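Local coordinates for protein BT_4661 (Bacteroides thetaiotaomicron, PDB 4AK2) that binds heparin-type glycans, probably including heparan sulfate, as a SusE-like, surface-located polysaccharide-binding protein, this chain being its ligand-binding part, at residues F227-N232 with S270-W275; S121-E126 with Y253-K258; C89-V94 with F165-A170; G77-T82 with V111-S116; Y12-N15 with P20-N23. All coordinates share one frame; numbering follows the deposited sequence. Where two conformers were deposited one is given.

Overall arrangement
The five interactions tie together a chain built mostly of beta sheets. Along the chain, interaction 5 closes first, in the loop between strands 10-11 and 27-30. Interactions 3 and 4 alternate their segments and touch, with centres about 12 Å apart, because strands 89-98 and 105-115 are neighbours in one sheet. Interactions 1, 2 and 3 all reach the large mixed sheet that holds strands 163-168, 241-254 and 268-276. Interactions 2 and 5 are the most distant, about 29 Å between centres. Interactions 1, 3 and 4 thus pack sheets together, while 2 and 5 fasten loops. Interactions 1 and 3 lie near the chain centre, and interaction 1 includes a sodium ligand.

Interaction 1: F227-N232 with S270-W275; sequences FKVHIN and SPIFIW. With NA (sodium ion), chain C.
Val229 and Ile231 meet Ile272 and Ile274 where two beta sheets pack face to face. Strand 229-231 is the middle strand of a small antiparallel sheet, between 140-141 and 220-222. Strand 268-276 belongs to the large mixed sheet. The backbones stay well apart, with 8.8 Å from Val229 CA to Ile272 CA. Across the two segments the contact is made by apolar side chains.

Val229 splits its two methyls between two isoleucines. Val229 CG2 meets Ile272 CD1 tip to tip at 3.9 Å. Ile272 can reach that far because its chain is fully extended: CG1 is anti to the backbone N (chi1 -172°) and chi2 is also close to 180°. The other methyl, Val229 CG1, lies 4.0 Å from Ile274 CD1, and these two side chains cross at a slant. Ile231 and Ile274 run past each other in opposite directions, which sets Ile231 CG1 4.1 Å from Ile274 CG2. Ile274 therefore gives CD1 to Val229 and CG2 to Ile231.

All four side chains are buried. Tyr160 of strand 157-161 packs on Val229, Ile272 and Ile274, and Phe132 of strand 131-134 packs on Ile231 and Ile274. The seam is thus a shared hydrophobic layer between the two sheets.

The start of the second segment has a different role. Ser270 helps to hold a sodium ion, together with the backbone oxygen of Asp163. In one of two deposited conformers, Ser270 OG lies 2.9 Å from the sodium, and water 1 binds the same ion at 2.6 Å.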
# COMPACT_ATOMS: atom_id res chain seq x y z
N PHE A 227 16.26 5.79 2.65
CA PHE A 227 15.45 4.62 2.25
C PHE A 227 13.97 4.95 2.17
O PHE A 227 13.13 4.08 2.27
CB PHE A 227 15.78 3.40 3.12
CG PHE A 227 17.26 3.14 3.15
CD1 PHE A 227 17.91 2.74 1.97
CD2 PHE A 227 18.02 3.40 4.28
CE1 PHE A 227 19.30 2.56 1.94
CE2 PHE A 227 19.40 3.24 4.27
CZ PHE A 227 20.03 2.83 3.10
N LYS A 228 13.63 6.22 1.95
CA LYS A 228 12.26 6.61 1.64
C LYS A 228 11.94 6.17 0.22
O LYS A 228 12.80 6.14 -0.67
CB LYS A 228 12.11 8.12 1.70
CG LYS A 228 12.39 8.75 3.08
CD LYS A 228 12.25 10.26 3.04
CE LYS A 228 12.45 10.87 4.41
NZ LYS A 228 12.27 12.36 4.34
N VAL A 229 10.67 5.84 0.00
CA VAL A 229 10.16 5.65 -1.35
C VAL A 229 9.76 7.04 -1.91
O VAL A 229 8.98 7.74 -1.27
CB VAL A 229 8.94 4.69 -1.42
CG1 VAL A 229 8.38 4.66 -2.84
CG2 VAL A 229 9.30 3.29 -0.92
N HIS A 230 10.30 7.39 -3.08
CA HIS A 230 9.95 8.59 -3.81
C HIS A 230 9.06 8.30 -4.94
O HIS A 230 9.29 7.33 -5.65
CB HIS A 230 11.23 9.26 -4.36
CG HIS A 230 12.20 9.63 -3.28
ND1 HIS A 230 12.47 10.92 -2.95
CD2 HIS A 230 12.94 8.84 -2.43
CE1 HIS A 230 13.35 10.93 -1.94
NE2 HIS A 230 13.65 9.67 -1.62
N ILE A 231 8.00 9.08 -5.10
CA ILE A 231 7.09 9.01 -6.24
C ILE A 231 7.22 10.31 -7.01
O ILE A 231 7.07 11.41 -6.43
CB ILE A 231 5.63 8.77 -5.80
CG1 ILE A 231 5.50 7.38 -5.18
CG2 ILE A 231 4.63 8.99 -6.94
CD1 ILE A 231 5.69 6.22 -6.13
N ASN A 232 7.57 10.25 -8.28
CA ASN A 232 7.77 11.46 -9.06
C ASN A 232 6.46 12.01 -9.56
O ASN A 232 5.52 11.25 -9.75
CB ASN A 232 8.75 11.18 -10.21
CG ASN A 232 10.17 11.15 -9.71
OD1 ASN A 232 10.56 11.93 -8.82
ND2 ASN A 232 10.96 10.23 -10.25
N SER A 270 7.91 -7.18 1.03
CA SER A 270 7.02 -6.18 0.43
C SER A 270 6.42 -5.36 1.57
O SER A 270 5.29 -5.58 2.02
CB SER A 270 5.94 -6.83 -0.44
OG SER A 270 6.53 -7.61 -1.51
N PRO A 271 7.21 -4.38 2.05
CA PRO A 271 6.90 -3.70 3.32
C PRO A 271 6.04 -2.45 3.20
O PRO A 271 5.71 -1.83 4.24
CB PRO A 271 8.33 -3.33 3.80
CG PRO A 271 9.04 -2.95 2.51
CD PRO A 271 8.56 -4.06 1.54
N ILE A 272 5.72 -2.03 1.99
CA ILE A 272 5.05 -0.72 1.83
C ILE A 272 4.02 -0.75 0.70
O ILE A 272 4.30 -1.27 -0.39
CB ILE A 272 6.09 0.41 1.65
CG1 ILE A 272 5.44 1.81 1.68
CG2 ILE A 272 6.90 0.26 0.37
CD1 ILE A 272 6.44 2.97 1.75
N PHE A 273 2.88 -0.16 0.96
CA PHE A 273 1.88 0.09 -0.05
C PHE A 273 1.86 1.55 -0.43
O PHE A 273 1.98 2.41 0.48
CB PHE A 273 0.48 -0.31 0.45
CG PHE A 273 -0.14 -1.49 -0.26
CD1 PHE A 273 -0.62 -1.36 -1.55
CD2 PHE A 273 -0.30 -2.67 0.44
CE1 PHE A 273 -1.20 -2.45 -2.21
CE2 PHE A 273 -0.91 -3.77 -0.18
CZ PHE A 273 -1.37 -3.63 -1.50
N ILE A 274 1.80 1.90 -1.70
CA ILE A 274 1.68 3.28 -2.13
C ILE A 274 0.22 3.51 -2.55
O ILE A 274 -0.32 2.79 -3.39
CB ILE A 274 2.57 3.58 -3.37
CG1 ILE A 274 4.01 3.12 -3.18
CG2 ILE A 274 2.46 5.06 -3.74
CD1 ILE A 274 4.69 3.51 -1.91
N TRP A 275 -0.45 4.49 -1.94
CA TRP A 275 -1.83 4.79 -2.24
C TRP A 275 -1.90 6.12 -2.92
O TRP A 275 -1.62 7.17 -2.25
CB TRP A 275 -2.70 4.71 -0.99
CG TRP A 275 -4.15 5.03 -1.16
CD1 TRP A 275 -4.85 5.33 -2.32
CD2 TRP A 275 -5.12 5.11 -0.08
NE1 TRP A 275 -6.19 5.58 -2.02
CE2 TRP A 275 -6.40 5.47 -0.69
CE3 TRP A 275 -5.04 4.96 1.30
CZ2 TRP A 275 -7.54 5.66 0.08
CZ3 TRP A 275 -6.19 5.13 2.06
CH2 TRP A 275 -7.42 5.47 1.46
NA NA C . 4.99 -7.86 -3.93
O HOH W 1 3.15 -9.06 -2.61

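Interaction 2: S121-E126 with Y253-K258; sequences SNVQLE and YDVTGK
The loop between strands 105-115 and 131-134 packs on the end of strand 241-254 through Val123 and Tyr253, with a CH-pi contact. Val123 comes down on the tyrosine ring from the opposite direction. Val123 CG1 sits over one face, 4.1 Å from the Tyr253 ring centroid and 23° off the ring normal, offset toward the rim. The second methyl is closer to a single atom: Val123 CG2 is 3.5 Å from Tyr253 CE1. Both methyls lie on the same side of the ring plane, near its hydroxyl end. Tyr253 CG lies between its own backbone N and carbonyl carbon (chi1 61°), which swings the ring toward the loop.

The far end of the ring is anchored as well. Tyr253 OH is hydrogen-bonded to Asp120 O and Ser119 OG, just before the loop segment. A phenylalanine in its place would probably leave Asp120 O and Ser119 OG without this partner and the ring end less firmly tied to the loop. Phe156 meets the same ring.

On the more exposed side, Val255 CG1 lies 4.1 Å from Val123 CG2, and Val255 CG2 lies 3.8 Å from Ser121 OG.

After the strand the chain turns sharply round Asp254, whose carboxylate makes an Asx turn. Asp254 OD1 takes the backbone N of Thr256 at 2.8 Å. It also pairs with Thr256 OG1 at 2.7 Å, on the syn side. A third donor, Lys258 N, reaches Asp254 OD1 at 3.1 Å from well above the carboxylate plane, 64° out of it.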
# COMPACT_ATOMS: atom_id res chain seq x y z
N SER A 121 20.03 -11.35 7.80
CA SER A 121 21.02 -10.37 8.27
C SER A 121 20.46 -9.46 9.36
O SER A 121 20.89 -8.31 9.48
CB SER A 121 21.58 -9.55 7.10
OG SER A 121 22.13 -10.41 6.14
N ASN A 122 19.51 -9.97 10.13
CA ASN A 122 18.93 -9.26 11.29
C ASN A 122 18.14 -8.00 10.93
O ASN A 122 17.84 -7.18 11.80
CB ASN A 122 19.91 -9.04 12.44
CG ASN A 122 19.62 -9.98 13.59
OD1 ASN A 122 18.44 -10.17 13.98
ND2 ASN A 122 20.65 -10.62 14.10
N VAL A 123 17.73 -7.89 9.66
CA VAL A 123 16.96 -6.75 9.18
C VAL A 123 15.52 -6.91 9.64
O VAL A 123 14.93 -7.98 9.56
CB VAL A 123 17.02 -6.63 7.64
CG1 VAL A 123 16.01 -5.64 7.05
CG2 VAL A 123 18.44 -6.33 7.21
N GLN A 124 14.96 -5.82 10.16
CA GLN A 124 13.56 -5.79 10.52
C GLN A 124 13.01 -4.51 9.86
O GLN A 124 12.96 -3.43 10.46
CB GLN A 124 13.40 -5.75 12.03
CG GLN A 124 11.96 -5.87 12.50
CD GLN A 124 11.86 -5.91 14.00
OE1 GLN A 124 12.64 -6.58 14.68
NE2 GLN A 124 10.89 -5.17 14.53
N LEU A 125 12.64 -4.61 8.58
CA LEU A 125 12.36 -3.39 7.82
C LEU A 125 10.91 -2.95 7.99
O LEU A 125 10.00 -3.65 7.57
CB LEU A 125 12.66 -3.64 6.33
CG LEU A 125 12.46 -2.43 5.39
CD1 LEU A 125 13.45 -1.29 5.73
CD2 LEU A 125 12.69 -2.87 3.96
N GLU A 126 10.71 -1.78 8.61
CA GLU A 126 9.38 -1.32 8.94
C GLU A 126 9.19 0.15 8.57
O GLU A 126 9.89 1.04 9.09
CB GLU A 126 9.08 -1.50 10.45
CG GLU A 126 9.06 -2.97 10.83
CD GLU A 126 8.55 -3.22 12.23
OE1 GLU A 126 8.39 -2.24 13.00
OE2 GLU A 126 8.32 -4.39 12.59
N TYR A 253 17.07 -6.10 -0.53
CA TYR A 253 18.10 -5.31 0.16
C TYR A 253 19.41 -6.07 0.17
O TYR A 253 19.45 -7.28 -0.07
CB TYR A 253 17.69 -4.92 1.59
CG TYR A 253 17.43 -6.09 2.51
CD1 TYR A 253 18.50 -6.73 3.17
CD2 TYR A 253 16.13 -6.50 2.81
CE1 TYR A 253 18.27 -7.79 4.04
CE2 TYR A 253 15.89 -7.57 3.67
CZ TYR A 253 16.96 -8.17 4.31
OH TYR A 253 16.72 -9.20 5.18
N ASP A 254 20.47 -5.30 0.41
CA ASP A 254 21.82 -5.78 0.55
C ASP A 254 22.45 -5.07 1.74
O ASP A 254 22.25 -3.86 1.89
CB ASP A 254 22.57 -5.50 -0.77
CG ASP A 254 23.99 -6.05 -0.81
OD1 ASP A 254 24.91 -5.43 -0.25
OD2 ASP A 254 24.22 -7.09 -1.43
N VAL A 255 23.21 -5.81 2.57
CA VAL A 255 23.82 -5.21 3.78
C VAL A 255 25.33 -4.99 3.61
O VAL A 255 26.04 -4.66 4.59
CB VAL A 255 23.56 -6.06 5.06
CG1 VAL A 255 22.06 -6.12 5.40
CG2 VAL A 255 24.20 -7.45 4.96
N THR A 256 25.80 -5.08 2.37
CA THR A 256 27.22 -4.97 2.06
C THR A 256 27.49 -3.89 1.01
O THR A 256 28.53 -3.90 0.35
CB THR A 256 27.83 -6.30 1.59
OG1 THR A 256 27.10 -6.81 0.47
CG2 THR A 256 27.84 -7.33 2.73
N GLY A 257 26.58 -2.93 0.88
CA GLY A 257 26.87 -1.75 0.04
C GLY A 257 26.70 -1.94 -1.46
O GLY A 257 27.16 -1.11 -2.24
N LYS A 258 25.99 -3.00 -1.87
CA LYS A 258 25.88 -3.37 -3.27
C LYS A 258 24.43 -3.27 -3.75
O LYS A 258 23.49 -3.40 -2.96
CB LYS A 258 26.38 -4.83 -3.51
CG LYS A 258 27.82 -5.06 -3.08
CD LYS A 258 28.73 -4.05 -3.75

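Interaction 3: C89-V94 with F165-A170; sequences CGMVMV and FYYNIA
Met91 makes the tight part of this contact, against Tyr167 and Ile169. Its chain is extended, with CG anti to the backbone N (chi1 174°), so the thioether reaches across to the opposing strand. Met91 has two deposited conformers, and this account concerns one of them. The Met91 and Tyr167 side chains run past each other in opposite directions, and Met91 SD lies 4.0 Å from Tyr167 CD2. The sulfur approaches the ring obliquely, 4.8 Å from the Tyr167 centroid and 50° off the ring normal. Beyond it, Met91 CE touches Ile169 CD1 at 3.8 Å and is equally near Ile169 CG1. At the phenol end, Tyr167 OH is hydrogen-bonded to His63 ND1.

The other side is looser. Met93 is folded back, and its CE only grazes Ile169 CG2 at 4.4 Å. Ile169 lies past the end of strand 163-168 and is partly exposed. Trp275 also packs on Ile169.

The backbones are far apart, with 9.2 Å from Met91 CA to Tyr167 CA. This is sheet-on-sheet packing, the four-stranded sheet of 89-98 against the large mixed sheet, with a Met-aromatic contact at its buried end.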
# COMPACT_ATOMS: atom_id res chain seq x y z
N CYS A 89 2.71 -7.19 2.81
CA CYS A 89 1.49 -6.47 3.10
C CYS A 89 0.32 -7.08 2.36
O CYS A 89 0.47 -7.69 1.30
CB CYS A 89 1.62 -5.00 2.68
SG CYS A 89 2.77 -4.01 3.64
N GLY A 90 -0.86 -6.87 2.93
CA GLY A 90 -2.11 -7.24 2.29
C GLY A 90 -3.04 -6.04 2.25
O GLY A 90 -2.82 -5.00 2.94
N MET A 91 -4.13 -6.15 1.50
CA MET A 91 -5.09 -5.06 1.30
C MET A 91 -6.49 -5.67 1.16
O MET A 91 -6.63 -6.66 0.40
CB MET A 91 -4.71 -4.28 0.05
CG MET A 91 -5.71 -3.21 -0.34
SD MET A 91 -5.29 -2.59 -1.99
CE MET A 91 -6.57 -1.35 -2.16
N VAL A 92 -7.47 -5.12 1.82
CA VAL A 92 -8.87 -5.44 1.64
C VAL A 92 -9.64 -4.18 1.26
O VAL A 92 -9.21 -3.06 1.60
CB VAL A 92 -9.53 -6.14 2.86
CG1 VAL A 92 -8.74 -7.37 3.30
CG2 VAL A 92 -9.65 -5.16 4.02
N MET A 93 -10.78 -4.30 0.61
CA MET A 93 -11.75 -3.23 0.48
C MET A 93 -12.95 -3.56 1.37
O MET A 93 -13.55 -4.64 1.23
CB MET A 93 -12.20 -3.06 -0.97
CG MET A 93 -11.13 -2.50 -1.90
SD MET A 93 -10.60 -0.79 -1.52
CE MET A 93 -12.17 0.04 -1.72
N VAL A 94 -13.26 -2.63 2.29
CA VAL A 94 -14.44 -2.73 3.16
C VAL A 94 -15.55 -1.91 2.61
O VAL A 94 -15.31 -0.74 2.23
CB VAL A 94 -14.13 -2.34 4.60
CG1 VAL A 94 -15.40 -2.34 5.44
CG2 VAL A 94 -13.07 -3.26 5.15
N PHE A 165 2.02 -5.08 -8.24
CA PHE A 165 0.57 -5.26 -8.36
C PHE A 165 -0.07 -3.89 -8.19
O PHE A 165 0.39 -3.07 -7.32
CB PHE A 165 -0.02 -6.12 -7.26
CG PHE A 165 0.49 -7.56 -7.23
CD1 PHE A 165 1.77 -7.85 -6.70
CD2 PHE A 165 -0.33 -8.63 -7.64
CE1 PHE A 165 2.24 -9.14 -6.62
CE2 PHE A 165 0.16 -9.93 -7.53
CZ PHE A 165 1.43 -10.18 -7.04
N TYR A 166 -1.15 -3.61 -8.89
CA TYR A 166 -1.89 -2.38 -8.71
C TYR A 166 -3.35 -2.64 -8.53
O TYR A 166 -3.95 -3.46 -9.29
CB TYR A 166 -1.69 -1.47 -9.94
CG TYR A 166 -2.38 -0.13 -9.82
CD1 TYR A 166 -1.73 0.94 -9.22
CD2 TYR A 166 -3.65 0.07 -10.34
CE1 TYR A 166 -2.35 2.17 -9.11
CE2 TYR A 166 -4.30 1.29 -10.23
CZ TYR A 166 -3.62 2.34 -9.59
OH TYR A 166 -4.15 3.62 -9.46
N TYR A 167 -4.02 -1.94 -7.61
CA TYR A 167 -5.45 -2.13 -7.38
C TYR A 167 -6.12 -0.78 -7.51
O TYR A 167 -5.88 0.13 -6.70
CB TYR A 167 -5.71 -2.71 -5.98
CG TYR A 167 -5.03 -4.04 -5.88
CD1 TYR A 167 -5.63 -5.18 -6.47
CD2 TYR A 167 -3.79 -4.19 -5.28
CE1 TYR A 167 -4.98 -6.40 -6.51
CE2 TYR A 167 -3.14 -5.46 -5.27
CZ TYR A 167 -3.76 -6.56 -5.88
OH TYR A 167 -3.14 -7.80 -5.90
N ASN A 168 -6.94 -0.61 -8.54
CA ASN A 168 -7.73 0.61 -8.69
C ASN A 168 -8.67 0.71 -7.51
O ASN A 168 -9.27 -0.29 -7.06
CB ASN A 168 -8.56 0.53 -9.98
CG ASN A 168 -9.34 1.81 -10.21
OD1 ASN A 168 -8.82 2.89 -10.05
ND2 ASN A 168 -10.61 1.68 -10.54
N ILE A 169 -8.77 1.91 -6.95
CA ILE A 169 -9.67 2.15 -5.81
C ILE A 169 -10.85 2.97 -6.28
O ILE A 169 -11.98 2.45 -6.34
CB ILE A 169 -8.93 2.79 -4.59
CG1 ILE A 169 -7.96 1.73 -4.00
CG2 ILE A 169 -9.90 3.33 -3.57
CD1 ILE A 169 -6.91 2.31 -3.04
N ALA A 170 -10.61 4.21 -6.69
CA ALA A 170 -11.70 5.07 -7.17
C ALA A 170 -11.36 5.79 -8.48
O ALA A 170 -11.94 6.82 -8.81
CB ALA A 170 -12.20 6.03 -6.07

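Interaction 4: G77-T82 with V111-S116; sequences GQITIT and VFFHFS
Strands 79-82 and 111-115 approach to 10.2 Å between axes and run in roughly the same direction, 42° apart. That spacing belongs to two stacked beta sheets. Here the 69-72 and 79-82 pair covers the four-stranded sheet of 105-115, as in a beta sandwich. Ile79 and Ile81 on one layer and Val111 and Phe113 on the other point toward each other.

Phe113 carries most of the contact. Ile81 comes from the opposite direction and lays its CG1 almost exactly over the middle of the ring. Ile81 CG1 is 3.6 Å from the Phe113 centroid and 12° off the ring normal, a CH-pi contact over the face. The branch continues along the ring, and Ile81 CD1 rests 3.7 Å from Phe113 CE1. Ile79 touches the same ring at its far end, where Ile79 CG2 lies 4.0 Å from Phe113 CZ in an oblique approach. Trimming the ring to an alanine here would probably open a gap beneath Ile81 CG1 and take away the support of Ile79 CG2.

All four residues are buried. Phe28 of strand 27-30 packs on both Phe113 and Val111. Val92 of strand 89-98 touches Ile81 and Val111, so the neighbouring strands share the layer. Tyr12 closes the end near Ile79, and its OH is hydrogen-bonded to Gly77 O.

The last pair meets end on. Ile79 is extended beyond CG1 (chi2 168°), which pushes CD1 straight at the valine. Ile79 CD1 lies 4.1 Å from Val111 CG2 and is almost as near Val111 CG1.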
# COMPACT_ATOMS: atom_id res chain seq x y z
N GLY A 77 -18.38 -5.29 11.89
CA GLY A 77 -17.31 -4.83 11.02
C GLY A 77 -15.93 -5.39 11.35
O GLY A 77 -14.96 -4.99 10.73
N GLN A 78 -15.83 -6.36 12.27
CA GLN A 78 -14.53 -6.91 12.65
C GLN A 78 -13.95 -7.65 11.47
O GLN A 78 -14.64 -8.52 10.90
CB GLN A 78 -14.62 -7.88 13.86
CG GLN A 78 -13.24 -8.37 14.31
CD GLN A 78 -13.16 -8.87 15.77
OE1 GLN A 78 -13.94 -9.71 16.17
NE2 GLN A 78 -12.17 -8.38 16.55
N ILE A 79 -12.73 -7.31 11.10
CA ILE A 79 -12.09 -7.98 9.96
C ILE A 79 -11.14 -9.07 10.47
O ILE A 79 -10.43 -8.88 11.46
CB ILE A 79 -11.22 -6.99 9.16
CG1 ILE A 79 -12.05 -5.78 8.71
CG2 ILE A 79 -10.47 -7.64 8.01
CD1 ILE A 79 -11.21 -4.63 8.18
N THR A 80 -11.13 -10.22 9.80
CA THR A 80 -10.15 -11.26 10.06
C THR A 80 -9.42 -11.60 8.76
O THR A 80 -10.05 -11.81 7.72
CB THR A 80 -10.83 -12.54 10.61
OG1 THR A 80 -11.49 -12.20 11.82
CG2 THR A 80 -9.80 -13.62 10.88
N ILE A 81 -8.09 -11.63 8.84
CA ILE A 81 -7.24 -11.97 7.72
C ILE A 81 -6.57 -13.31 7.99
O ILE A 81 -6.12 -13.57 9.10
CB ILE A 81 -6.13 -10.88 7.51
CG1 ILE A 81 -6.75 -9.52 7.36
CG2 ILE A 81 -5.33 -11.22 6.27
CD1 ILE A 81 -7.42 -9.31 6.03
N THR A 82 -6.47 -14.13 6.94
CA THR A 82 -5.70 -15.38 7.01
C THR A 82 -4.77 -15.49 5.81
O THR A 82 -5.03 -14.91 4.75
CB THR A 82 -6.60 -16.63 7.08
OG1 THR A 82 -7.39 -16.71 5.89
CG2 THR A 82 -7.50 -16.59 8.30
N VAL A 111 -8.50 -1.13 3.68
CA VAL A 111 -7.80 -1.37 4.92
C VAL A 111 -6.55 -2.17 4.60
O VAL A 111 -6.64 -3.17 3.84
CB VAL A 111 -8.68 -2.06 6.00
CG1 VAL A 111 -7.89 -2.28 7.30
CG2 VAL A 111 -9.95 -1.27 6.22
N PHE A 112 -5.41 -1.83 5.16
CA PHE A 112 -4.15 -2.42 4.85
C PHE A 112 -3.55 -3.15 6.03
O PHE A 112 -3.80 -2.79 7.20
CB PHE A 112 -3.19 -1.34 4.39
CG PHE A 112 -3.64 -0.57 3.17
CD1 PHE A 112 -4.43 0.57 3.31
CD2 PHE A 112 -3.20 -0.91 1.89
CE1 PHE A 112 -4.80 1.32 2.22
CE2 PHE A 112 -3.60 -0.17 0.78
CZ PHE A 112 -4.37 1.00 0.94
N PHE A 113 -2.75 -4.17 5.72
CA PHE A 113 -2.09 -5.01 6.71
C PHE A 113 -0.64 -5.22 6.39
O PHE A 113 -0.29 -5.34 5.23
CB PHE A 113 -2.79 -6.39 6.82
CG PHE A 113 -4.18 -6.28 7.32
CD1 PHE A 113 -5.24 -6.01 6.44
CD2 PHE A 113 -4.47 -6.45 8.68
CE1 PHE A 113 -6.57 -5.86 6.91
CE2 PHE A 113 -5.78 -6.30 9.17
CZ PHE A 113 -6.84 -6.03 8.28
N HIS A 114 0.20 -5.26 7.42
CA HIS A 114 1.62 -5.60 7.25
C HIS A 114 1.98 -6.66 8.23
O HIS A 114 1.82 -6.49 9.45
CB HIS A 114 2.52 -4.38 7.52
CG HIS A 114 4.01 -4.71 7.41
ND1 HIS A 114 4.91 -4.45 8.39
CD2 HIS A 114 4.72 -5.36 6.40
CE1 HIS A 114 6.13 -4.86 8.01
NE2 HIS A 114 6.02 -5.44 6.80
N PHE A 115 2.48 -7.79 7.74
CA PHE A 115 2.96 -8.89 8.60
C PHE A 115 4.47 -8.69 8.68
O PHE A 115 5.20 -9.04 7.74
CB PHE A 115 2.54 -10.25 8.06
CG PHE A 115 2.65 -11.40 9.04
CD1 PHE A 115 3.28 -11.30 10.30
CD2 PHE A 115 2.08 -12.62 8.68
CE1 PHE A 115 3.33 -12.39 11.18
CE2 PHE A 115 2.13 -13.71 9.54
CZ PHE A 115 2.75 -13.59 10.78
N SER A 116 4.96 -8.13 9.78
CA SER A 116 6.38 -7.84 9.91
C SER A 116 7.19 -9.10 10.22
O SER A 116 6.63 -10.13 10.59
CB SER A 116 6.62 -6.78 10.98
OG SER A 116 7.93 -6.29 10.79

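Interaction 5: Y12-N15 with P20-N23; sequences YGNN and PIEN
Ile21 packs on Gly13 and Asn14 inside the loop between strands 10-11 and 27-30, where residues 21-23 form a short 3-10 turn. The contact fastens this loop onto itself just before strand 27-30. The two segments come close at the backbone, with 5.1 Å from Gly13 CA to Ile21 CA.

The apolar contact comes first. Ile21 bends over the glycine, and its CD1 lies 3.7 Å from Gly13 CA. Ile21 CG1 takes the crowded position between its own backbone N and carbonyl carbon (chi1 64°), which turns CD1 onto the glycine. A side chain at Gly13 would be squeezed, since a CB there would sit 3.3 Å from Ile21 CD1. Its positive phi of 74° also suits glycine. The second branch faces the asparagine: Ile21 CG2 is 3.8 Å from Asn14 ND2, and the two side chains meet at a slant.

A backbone bond closes the turn. Asn23 N donates to Pro20 O at 3.0 Å, just after a cis peptide bond that precedes Pro20.

The polar side-chain bonds involve Asp26 and Asn14. Gly13 N is bonded to Asp26 OD1 and Tyr12 N to Asp26 OD2, so one carboxylate clasps two successive amides of the loop. Asn14 OD1 is hydrogen-bonded to Leu16 N, and its ND2 to Leu18 O, so both ends of the amide pin the intervening chain. A water completes the link between the two segments. Asn14 ND2 donates to water 2 at 2.9 Å, and water 2 lies 2.9 Å from Ile21 O.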
# COMPACT_ATOMS: atom_id res chain seq x y z
N TYR A 12 -11.29 2.63 10.68
CA TYR A 12 -10.74 1.63 11.55
C TYR A 12 -9.51 2.17 12.33
O TYR A 12 -9.16 1.61 13.37
CB TYR A 12 -10.29 0.42 10.77
CG TYR A 12 -11.43 -0.49 10.33
CD1 TYR A 12 -12.21 -0.16 9.22
CD2 TYR A 12 -11.73 -1.68 11.02
CE1 TYR A 12 -13.24 -0.98 8.78
CE2 TYR A 12 -12.76 -2.54 10.56
CZ TYR A 12 -13.53 -2.16 9.47
OH TYR A 12 -14.55 -2.97 9.01
N GLY A 13 -8.85 3.23 11.83
CA GLY A 13 -7.62 3.68 12.49
C GLY A 13 -6.43 2.77 12.24
O GLY A 13 -6.28 2.21 11.17
N ASN A 14 -5.53 2.68 13.20
CA ASN A 14 -4.29 1.94 13.01
C ASN A 14 -3.83 1.48 14.37
O ASN A 14 -4.25 2.04 15.40
CB ASN A 14 -3.25 2.82 12.33
CG ASN A 14 -2.76 3.96 13.20
OD1 ASN A 14 -1.89 3.79 14.06
ND2 ASN A 14 -3.34 5.15 12.96
N ASN A 15 -2.99 0.45 14.39
CA ASN A 15 -2.41 -0.03 15.64
C ASN A 15 -0.91 0.35 15.72
O ASN A 15 -0.15 -0.37 16.37
CB ASN A 15 -2.61 -1.55 15.81
CG ASN A 15 -1.80 -2.35 14.82
OD1 ASN A 15 -1.22 -1.82 13.87
ND2 ASN A 15 -1.75 -3.67 15.04
N PRO A 20 -3.61 12.19 14.39
CA PRO A 20 -4.97 11.65 14.52
C PRO A 20 -5.18 10.63 13.40
O PRO A 20 -4.52 10.69 12.35
CB PRO A 20 -5.86 12.86 14.32
CG PRO A 20 -5.05 13.74 13.42
CD PRO A 20 -3.61 13.57 13.85
N ILE A 21 -6.12 9.70 13.63
CA ILE A 21 -6.22 8.58 12.68
C ILE A 21 -6.62 8.97 11.28
O ILE A 21 -6.26 8.30 10.31
CB ILE A 21 -7.09 7.46 13.22
CG1 ILE A 21 -8.56 7.87 13.43
CG2 ILE A 21 -6.45 6.84 14.43
CD1 ILE A 21 -9.49 6.68 13.60
N GLU A 22 -7.33 10.09 11.13
CA GLU A 22 -7.77 10.55 9.81
C GLU A 22 -6.61 11.09 8.96
O GLU A 22 -6.78 11.29 7.76
CB GLU A 22 -8.88 11.60 9.92
CG GLU A 22 -8.46 12.95 10.52
CD GLU A 22 -8.62 13.01 12.04
OE1 GLU A 22 -8.65 11.94 12.70
OE2 GLU A 22 -8.74 14.14 12.57
N ASN A 23 -5.43 11.28 9.56
CA ASN A 23 -4.27 11.71 8.80
C ASN A 23 -3.48 10.54 8.19
O ASN A 23 -2.44 10.77 7.55
CB ASN A 23 -3.32 12.58 9.65
CG ASN A 23 -3.88 13.97 9.90
OD1 ASN A 23 -4.97 14.29 9.44
ND2 ASN A 23 -3.09 14.81 10.56
O HOH W 2 -5.24 5.58 10.76